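Local structure of CheQ (Campylobacter jejuni subsp. jejuni, 6A51) at residues Ile60-Arg65 / Ser80-Phe85; Lys128-Phe133 / Ile142-Cys147. The protein controls transcription of the core chemotaxis operon cheVAW, as does a second regulator, CheP. One frame throughout, in Å; residues are numbered along the deposited sequence.

Contact 1: residues Ile60-Arg65 / Ser80-Phe85; sequences IIFLHR and SGLNGF
An inner strand of the four-stranded mixed sheet, 62-64, faces the loop between helix 73-77 and strand 85-87. Phe62 and Leu82 make the apolar half of this contact. The two backbones stay well apart, with Phe62 CA and Leu82 CA 10.7 Å from each other, so the gap is bridged by side chains of 60-65, which meet a leucine methyl and the loop backbone. Leu82 sends one methyl to the rim of the phenyl ring. Leu82 CD1 lies 4.4 Å from Phe62 CE2, near the ring plane and at its edge. This is a loose apolar touch and not a stack. Both residues are buried, and both also lean on Phe124 of strand 122-126, which belongs to a different sheet. Phe62 further packs on Tyr27 and Leu29 of the neighbouring strand 27-29.

Leu82 also opens a type II beta turn that ends at Phe85. Phe85 N donates to Leu82 O at 2.9 Å. Gly84 takes the third position of this turn, with a phi of 76° that suits glycine.

The polar half lies toward the surface. Arg65 starts with CG beside its backbone N (chi1 -60°) and then runs extended to NE, which carries the guanidinium across to the loop. Ser80 O lies at the edge of that group, near its plane. Arg65 NH2 remains 4.1 Å from Ser80 O, too long for a hydrogen bond.

Contact 2: residues Lys128-Phe133 / Ile142-Cys147; sequences KKFYDF and IYIEKC
The Phe130 ring takes two isoleucine methyls, one from either side of its plane, both oblique and meeting the same ring atom. Phe130 CE2 lies 3.7 Å from Ile144 CD1. It is also 3.9 Å from Ile142 CD1. The Ile144 methyl extends its touch to CZ, while that of Ile142 extends to CD2. The Tyr131 ring is likewise met obliquely, by the other branch of Ile142. Here Tyr131 CE1 is 3.9 Å from Ile142 CG2. Ile142 therefore serves both rings, one branch to each. Its chi1 of 61° sets the two branches apart, and an extended chi2 carries CD1 on to Phe130.

These residues join helix 127-134 to strand 142-146, an outer strand of an antiparallel three-stranded sheet. The axes of 128-133 and 142-146 cross at 79° and come within 11.8 Å. Ile142 and Ile144 are two residues apart and point from the same side of the strand to the helix. Helix 88-95 helps to enclose this apolar cluster, with Phe94 on Tyr131 and Ile142 and Phe91 on Ile144. All four touching residues are buried. The polar end of Tyr131 is also satisfied: its OH is hydrogen-bonded to Gln140 O, just before the strand. Phe130 has CG anti to its own backbone N (chi1 -169°), and from there its ring reaches out to the strand between the two isoleucine methyls.

Contact 2 is fully buried and apolar, with aromatic rings meeting isoleucine methyls. Contact 1 is thinner and only partly buried: one apolar pair inside, and an arginine near a loop carbonyl outside. The two lie on opposite sides of the chain's centre, with their own centres about 21 Å apart. They involve different sheets: contact 1 uses the sheet of strand 62-64, and contact 2 that of strand 142-146. The sheet of strands 85-87 and 122-126 lies at the junction. Segment 80-85 leads into strand 85-87, and helix 127-134 follows strand 122-126. A probable backbone hydrogen bond joins the contacts directly, with Lys128 N 3.2 Å from Gly84 O.

Contact 1: residues Ile60-Arg65 / Ser80-Phe85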
ATOM      1  N   ILE A  60       7.819   6.506  -6.281  1.00 41.95           N
ATOM      2  CA  ILE A  60       8.067   6.751  -4.871  1.00 33.01           C
ATOM      3  C   ILE A  60       9.024   5.690  -4.341  1.00 34.80           C
ATOM      4  O   ILE A  60       8.820   4.483  -4.531  1.00 30.87           O
ATOM      5  CB  ILE A  60       6.734   6.774  -4.106  1.00 33.32           C
ATOM      6  CG1 ILE A  60       6.000   8.079  -4.400  1.00 31.76           C
ATOM      7  CG2 ILE A  60       6.950   6.592  -2.610  1.00 28.05           C
ATOM      8  CD1 ILE A  60       4.573   7.868  -4.700  1.00 23.26           C
ATOM      9  N   ILE A  61      10.066   6.135  -3.660  1.00 30.13           N
ATOM     10  CA  ILE A  61      11.163   5.270  -3.258  1.00 30.52           C
ATOM     11  C   ILE A  61      10.950   4.829  -1.825  1.00 29.93           C
ATOM     12  O   ILE A  61      10.669   5.658  -0.959  1.00 31.32           O
ATOM     13  CB  ILE A  61      12.512   5.985  -3.412  1.00 34.77           C
ATOM     14  CG1 ILE A  61      12.730   6.342  -4.879  1.00 33.49           C
ATOM     15  CG2 ILE A  61      13.626   5.096  -2.904  1.00 41.17           C
ATOM     16  CD1 ILE A  61      12.605   5.148  -5.791  1.00 29.64           C
ATOM     17  N   PHE A  62      11.099   3.527  -1.575  1.00 23.97           N
ATOM     18  CA  PHE A  62      11.129   2.980  -0.227  1.00 27.21           C
ATOM     19  C   PHE A  62      12.495   2.347   0.024  1.00 33.06           C
ATOM     20  O   PHE A  62      13.057   1.689  -0.855  1.00 32.11           O
ATOM     21  CB  PHE A  62      10.011   1.947  -0.028  1.00 24.86           C
ATOM     22  CG  PHE A  62       8.627   2.519  -0.180  1.00 35.23           C
ATOM     23  CD1 PHE A  62       8.041   2.630  -1.431  1.00 25.03           C
ATOM     24  CD2 PHE A  62       7.922   2.966   0.926  1.00 32.86           C
ATOM     25  CE1 PHE A  62       6.780   3.172  -1.579  1.00 28.11           C
ATOM     26  CE2 PHE A  62       6.655   3.514   0.789  1.00 19.92           C
ATOM     27  CZ  PHE A  62       6.083   3.617  -0.465  1.00 23.53           C
ATOM     28  N   LEU A  63      13.026   2.547   1.228  1.00 29.59           N
ATOM     29  CA  LEU A  63      14.316   2.001   1.622  1.00 23.15           C
ATOM     30  C   LEU A  63      14.100   0.810   2.536  1.00 27.78           C
ATOM     31  O   LEU A  63      13.306   0.878   3.478  1.00 39.65           O
ATOM     32  CB  LEU A  63      15.166   3.054   2.331  1.00 27.74           C
ATOM     33  CG  LEU A  63      15.379   4.326   1.501  1.00 39.59           C
ATOM     34  CD1 LEU A  63      16.002   5.456   2.317  1.00 26.81           C
ATOM     35  CD2 LEU A  63      16.216   3.988   0.291  1.00 33.76           C
ATOM     36  N   HIS A  64      14.801  -0.278   2.258  1.00 33.05           N
ATOM     37  CA  HIS A  64      14.722  -1.440   3.126  1.00 33.13           C
ATOM     38  C   HIS A  64      15.481  -1.144   4.414  1.00 45.29           C
ATOM     39  O   HIS A  64      16.597  -0.607   4.369  1.00 45.50           O
ATOM     40  CB  HIS A  64      15.286  -2.659   2.400  1.00 34.94           C
ATOM     41  CG  HIS A  64      14.933  -3.962   3.036  1.00 41.49           C
ATOM     42  ND1 HIS A  64      15.262  -4.267   4.340  1.00 50.83           N
ATOM     43  CD2 HIS A  64      14.281  -5.041   2.546  1.00 45.03           C
ATOM     44  CE1 HIS A  64      14.825  -5.480   4.627  1.00 38.66           C
ATOM     45  NE2 HIS A  64      14.230  -5.973   3.556  1.00 40.92           N
ATOM     46  N   ARG A  65      14.868  -1.480   5.565  1.00 39.65           N
ATOM     47  CA  ARG A  65      15.363  -0.998   6.860  1.00 46.31           C
ATOM     48  C   ARG A  65      16.746  -1.532   7.184  1.00 42.62           C
ATOM     49  O   ARG A  65      17.516  -0.869   7.889  1.00 52.93           O
ATOM     50  CB  ARG A  65      14.412  -1.388   7.987  1.00 41.02           C
ATOM     51  CG  ARG A  65      13.044  -0.839   7.837  1.00 47.96           C
ATOM     52  CD  ARG A  65      12.013  -1.526   8.718  1.00 40.18           C
ATOM     53  NE  ARG A  65      10.988  -0.547   9.007  1.00 47.31           N
ATOM     54  CZ  ARG A  65      11.032   0.297  10.024  1.00 43.39           C
ATOM     55  NH1 ARG A  65      12.039   0.223  10.889  1.00 46.07           N
ATOM     56  NH2 ARG A  65      10.066   1.201  10.181  1.00 42.70           N
ATOM     57  N   SER A  80       7.924   6.682  10.362  1.00 38.79           N
ATOM     58  CA  SER A  80       6.626   6.031  10.492  1.00 40.18           C
ATOM     59  C   SER A  80       6.693   4.551  10.127  1.00 38.40           C
ATOM     60  O   SER A  80       7.354   4.155   9.160  1.00 57.25           O
ATOM     61  CB  SER A  80       5.608   6.723   9.603  1.00 40.59           C
ATOM     62  OG  SER A  80       5.553   8.100   9.902  1.00 52.65           O
ATOM     63  N   GLY A  81       5.995   3.734  10.909  1.00 31.50           N
ATOM     64  CA  GLY A  81       5.853   2.332  10.574  1.00 31.75           C
ATOM     65  C   GLY A  81       4.856   2.118   9.448  1.00 38.92           C
ATOM     66  O   GLY A  81       3.939   2.909   9.221  1.00 40.81           O
ATOM     67  N   LEU A  82       5.055   1.029   8.715  1.00 35.65           N
ATOM     68  CA  LEU A  82       4.202   0.753   7.568  1.00 33.73           C
ATOM     69  C   LEU A  82       3.745  -0.703   7.552  1.00 30.32           C
ATOM     70  O   LEU A  82       3.438  -1.232   6.477  1.00 42.66           O
ATOM     71  CB  LEU A  82       4.943   1.106   6.270  1.00 34.51           C
ATOM     72  CG  LEU A  82       5.358   2.565   6.066  1.00 28.70           C
ATOM     73  CD1 LEU A  82       6.515   2.664   5.069  1.00 35.43           C
ATOM     74  CD2 LEU A  82       4.170   3.369   5.574  1.00 34.59           C
ATOM     75  N   ASN A  83       3.715  -1.366   8.709  1.00 37.38           N
ATOM     76  CA  ASN A  83       3.281  -2.757   8.777  1.00 38.17           C
ATOM     77  C   ASN A  83       1.881  -2.913   8.210  1.00 37.22           C
ATOM     78  O   ASN A  83       0.957  -2.201   8.616  1.00 35.62           O
ATOM     79  CB  ASN A  83       3.323  -3.252  10.214  1.00 42.61           C
ATOM     80  CG  ASN A  83       4.741  -3.413  10.736  1.00 53.80           C
ATOM     81  OD1 ASN A  83       5.699  -3.488   9.964  1.00 54.82           O
ATOM     82  ND2 ASN A  83       4.879  -3.479  12.052  1.00 60.29           N
ATOM     83  N   GLY A  84       1.736  -3.839   7.255  1.00 32.19           N
ATOM     84  CA  GLY A  84       0.480  -4.084   6.572  1.00 20.61           C
ATOM     85  C   GLY A  84       0.099  -3.058   5.526  1.00 31.79           C
ATOM     86  O   GLY A  84      -0.937  -3.226   4.862  1.00 29.59           O
ATOM     87  N   PHE A  85       0.882  -2.001   5.346  1.00 30.13           N
ATOM     88  CA  PHE A  85       0.440  -0.969   4.425  1.00 32.58           C
ATOM     89  C   PHE A  85       0.984  -1.203   3.031  1.00 26.39           C
ATOM     90  O   PHE A  85       1.994  -1.883   2.826  1.00 28.81           O
ATOM     91  CB  PHE A  85       0.842   0.417   4.918  1.00 31.65           C
ATOM     92  CG  PHE A  85      -0.050   0.935   6.005  1.00 37.33           C
ATOM     93  CD1 PHE A  85       0.184   0.581   7.334  1.00 34.65           C
ATOM     94  CD2 PHE A  85      -1.148   1.744   5.702  1.00 32.80           C
ATOM     95  CE1 PHE A  85      -0.643   1.049   8.349  1.00 32.58           C
ATOM     96  CE2 PHE A  85      -1.986   2.222   6.717  1.00 41.29           C
ATOM     97  CZ  PHE A  85      -1.728   1.875   8.045  1.00 30.74           C
TER

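Contact 2: residues Lys128-Phe133 / Ile142-Cys147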
ATOM      1  N   LYS A 128      -3.276  -5.382   4.790  1.00 32.34           N
ATOM      2  CA  LYS A 128      -3.308  -6.526   5.692  1.00 32.29           C
ATOM      3  C   LYS A 128      -4.629  -6.589   6.442  1.00 37.29           C
ATOM      4  O   LYS A 128      -5.241  -7.657   6.538  1.00 44.12           O
ATOM      5  CB  LYS A 128      -2.138  -6.457   6.669  1.00 33.37           C
ATOM      6  CG  LYS A 128      -1.960  -7.708   7.514  1.00 34.56           C
ATOM      7  CD  LYS A 128      -0.935  -7.490   8.619  1.00 42.22           C
ATOM      8  CE  LYS A 128      -0.484  -8.802   9.240  1.00 53.51           C
ATOM      9  NZ  LYS A 128      -1.523  -9.368  10.154  1.00 59.61           N
ATOM     10  N   LYS A 129      -5.098  -5.449   6.967  1.00 26.07           N
ATOM     11  CA  LYS A 129      -6.361  -5.467   7.698  1.00 28.90           C
ATOM     12  C   LYS A 129      -7.529  -5.748   6.769  1.00 33.69           C
ATOM     13  O   LYS A 129      -8.496  -6.410   7.167  1.00 34.79           O
ATOM     14  CB  LYS A 129      -6.585  -4.152   8.447  1.00 23.81           C
ATOM     15  CG  LYS A 129      -5.624  -3.979   9.598  1.00 42.68           C
ATOM     16  CD  LYS A 129      -5.909  -2.735  10.423  1.00 48.38           C
ATOM     17  CE  LYS A 129      -4.862  -2.619  11.530  1.00 58.94           C
ATOM     18  NZ  LYS A 129      -5.157  -1.567  12.541  1.00 63.53           N
ATOM     19  N   PHE A 130      -7.452  -5.283   5.529  1.00 21.07           N
ATOM     20  CA  PHE A 130      -8.541  -5.554   4.599  1.00 24.38           C
ATOM     21  C   PHE A 130      -8.640  -7.050   4.305  1.00 25.66           C
ATOM     22  O   PHE A 130      -9.732  -7.632   4.334  1.00 28.83           O
ATOM     23  CB  PHE A 130      -8.323  -4.747   3.334  1.00 18.42           C
ATOM     24  CG  PHE A 130      -9.484  -4.743   2.415  1.00 28.08           C
ATOM     25  CD1 PHE A 130     -10.741  -4.382   2.866  1.00 25.23           C
ATOM     26  CD2 PHE A 130      -9.317  -5.067   1.075  1.00 17.88           C
ATOM     27  CE1 PHE A 130     -11.827  -4.347   1.987  1.00 23.90           C
ATOM     28  CE2 PHE A 130     -10.395  -5.048   0.198  1.00 29.36           C
ATOM     29  CZ  PHE A 130     -11.654  -4.687   0.655  1.00 22.33           C
ATOM     30  N   TYR A 131      -7.500  -7.698   4.051  1.00 25.58           N
ATOM     31  CA  TYR A 131      -7.465  -9.154   3.923  1.00 27.23           C
ATOM     32  C   TYR A 131      -8.098  -9.832   5.134  1.00 28.50           C
ATOM     33  O   TYR A 131      -8.894 -10.770   4.993  1.00 26.01           O
ATOM     34  CB  TYR A 131      -6.024  -9.640   3.757  1.00 24.81           C
ATOM     35  CG  TYR A 131      -5.467  -9.673   2.340  1.00 33.80           C
ATOM     36  CD1 TYR A 131      -6.021 -10.498   1.370  1.00 35.66           C
ATOM     37  CD2 TYR A 131      -4.337  -8.937   1.996  1.00 39.97           C
ATOM     38  CE1 TYR A 131      -5.496 -10.554   0.088  1.00 28.94           C
ATOM     39  CE2 TYR A 131      -3.802  -8.992   0.714  1.00 38.32           C
ATOM     40  CZ  TYR A 131      -4.389  -9.801  -0.229  1.00 34.89           C
ATOM     41  OH  TYR A 131      -3.870  -9.864  -1.498  1.00 42.00           O
ATOM     42  N   ASP A 132      -7.758  -9.366   6.339  1.00 29.37           N
ATOM     43  CA  ASP A 132      -8.320  -9.959   7.552  1.00 32.37           C
ATOM     44  C   ASP A 132      -9.834  -9.785   7.596  1.00 34.63           C
ATOM     45  O   ASP A 132     -10.572 -10.725   7.916  1.00 40.96           O
ATOM     46  CB  ASP A 132      -7.679  -9.329   8.790  1.00 27.87           C
ATOM     47  CG  ASP A 132      -6.188  -9.651   8.926  1.00 37.89           C
ATOM     48  OD1 ASP A 132      -5.713 -10.655   8.334  1.00 37.55           O
ATOM     49  OD2 ASP A 132      -5.493  -8.885   9.635  1.00 39.64           O
ATOM     50  N   PHE A 133     -10.308  -8.579   7.276  1.00 28.15           N
ATOM     51  CA  PHE A 133     -11.738  -8.325   7.155  1.00 33.01           C
ATOM     52  C   PHE A 133     -12.394  -9.277   6.155  1.00 28.66           C
ATOM     53  O   PHE A 133     -13.460  -9.841   6.425  1.00 30.86           O
ATOM     54  CB  PHE A 133     -11.936  -6.864   6.751  1.00 27.22           C
ATOM     55  CG  PHE A 133     -13.335  -6.504   6.384  1.00 28.81           C
ATOM     56  CD1 PHE A 133     -14.316  -6.362   7.372  1.00 30.62           C
ATOM     57  CD2 PHE A 133     -13.665  -6.247   5.050  1.00 18.74           C
ATOM     58  CE1 PHE A 133     -15.624  -5.985   7.039  1.00 27.38           C
ATOM     59  CE2 PHE A 133     -14.968  -5.865   4.694  1.00 24.61           C
ATOM     60  CZ  PHE A 133     -15.952  -5.741   5.693  1.00 30.76           C
ATOM     61  N   ILE A 142      -7.087 -10.245  -4.989  1.00 37.15           N
ATOM     62  CA  ILE A 142      -8.478  -9.834  -4.847  1.00 34.78           C
ATOM     63  C   ILE A 142      -8.775  -8.751  -5.872  1.00 27.59           C
ATOM     64  O   ILE A 142      -7.897  -7.984  -6.264  1.00 32.62           O
ATOM     65  CB  ILE A 142      -8.777  -9.342  -3.412  1.00 21.78           C
ATOM     66  CG1 ILE A 142      -7.912  -8.131  -3.075  1.00 32.26           C
ATOM     67  CG2 ILE A 142      -8.474 -10.443  -2.401  1.00 20.77           C
ATOM     68  CD1 ILE A 142      -8.144  -7.567  -1.688  1.00 23.20           C
ATOM     69  N   TYR A 143     -10.021  -8.695  -6.323  1.00 27.87           N
ATOM     70  CA  TYR A 143     -10.534  -7.543  -7.042  1.00 22.35           C
ATOM     71  C   TYR A 143     -11.795  -7.048  -6.352  1.00 35.90           C
ATOM     72  O   TYR A 143     -12.493  -7.812  -5.674  1.00 26.26           O
ATOM     73  CB  TYR A 143     -10.854  -7.848  -8.507  1.00 22.02           C
ATOM     74  CG  TYR A 143     -11.958  -8.873  -8.761  1.00 22.56           C
ATOM     75  CD1 TYR A 143     -11.660 -10.229  -8.870  1.00 16.25           C
ATOM     76  CD2 TYR A 143     -13.279  -8.480  -8.934  1.00 25.25           C
ATOM     77  CE1 TYR A 143     -12.642 -11.162  -9.136  1.00 31.81           C
ATOM     78  CE2 TYR A 143     -14.277  -9.412  -9.195  1.00 29.69           C
ATOM     79  CZ  TYR A 143     -13.951 -10.746  -9.290  1.00 38.07           C
ATOM     80  OH  TYR A 143     -14.927 -11.674  -9.552  1.00 48.55           O
ATOM     81  N   ILE A 144     -12.073  -5.757  -6.539  1.00 26.30           N
ATOM     82  CA  ILE A 144     -13.230  -5.084  -5.967  1.00 33.71           C
ATOM     83  C   ILE A 144     -14.029  -4.512  -7.123  1.00 33.70           C
ATOM     84  O   ILE A 144     -13.477  -3.830  -7.988  1.00 32.56           O
ATOM     85  CB  ILE A 144     -12.831  -3.964  -4.985  1.00 31.23           C
ATOM     86  CG1 ILE A 144     -11.952  -4.504  -3.867  1.00 30.86           C
ATOM     87  CG2 ILE A 144     -14.074  -3.305  -4.382  1.00 18.08           C
ATOM     88  CD1 ILE A 144     -11.363  -3.411  -2.981  1.00 21.14           C
ATOM     89  N   GLU A 145     -15.330  -4.748  -7.113  1.00 33.46           N
ATOM     90  CA  GLU A 145     -16.112  -4.467  -8.297  1.00 39.97           C
ATOM     91  C   GLU A 145     -17.548  -4.254  -7.867  1.00 39.38           C
ATOM     92  O   GLU A 145     -18.005  -4.859  -6.898  1.00 37.74           O
ATOM     93  CB  GLU A 145     -16.022  -5.635  -9.276  1.00 31.87           C
ATOM     94  CG  GLU A 145     -15.982  -5.306 -10.718  1.00 43.43           C
ATOM     95  CD  GLU A 145     -15.880  -6.576 -11.546  1.00 56.84           C
ATOM     96  OE1 GLU A 145     -16.772  -7.446 -11.379  1.00 55.85           O
ATOM     97  OE2 GLU A 145     -14.903  -6.718 -12.330  1.00 45.88           O
ATOM     98  N   LYS A 146     -18.252  -3.393  -8.592  1.00 31.48           N
ATOM     99  CA  LYS A 146     -19.696  -3.345  -8.469  1.00 26.95           C
ATOM    100  C   LYS A 146     -20.263  -4.725  -8.760  1.00 31.90           C
ATOM    101  O   LYS A 146     -19.952  -5.333  -9.786  1.00 42.54           O
ATOM    102  CB  LYS A 146     -20.277  -2.309  -9.436  1.00 32.07           C
ATOM    103  CG  LYS A 146     -19.867  -0.870  -9.148  1.00 33.18           C
ATOM    104  CD  LYS A 146     -20.758  -0.283  -8.058  1.00 44.01           C
ATOM    105  CE  LYS A 146     -20.416   1.170  -7.755  1.00 40.92           C
ATOM    106  NZ  LYS A 146     -21.180   1.708  -6.590  1.00 61.74           N
ATOM    107  N   CYS A 147     -21.076  -5.230  -7.833  1.00 35.57           N
ATOM    108  CA  CYS A 147     -21.718  -6.526  -8.030  1.00 42.75           C
ATOM    109  C   CYS A 147     -22.504  -6.560  -9.332  1.00 30.10           C
ATOM    110  O   CYS A 147     -22.554  -7.592 -10.013  1.00 34.11           O
ATOM    111  CB  CYS A 147     -22.622  -6.828  -6.832  1.00 40.33           C
ATOM    112  SG  CYS A 147     -21.774  -6.646  -5.204  1.00 74.55           S
TER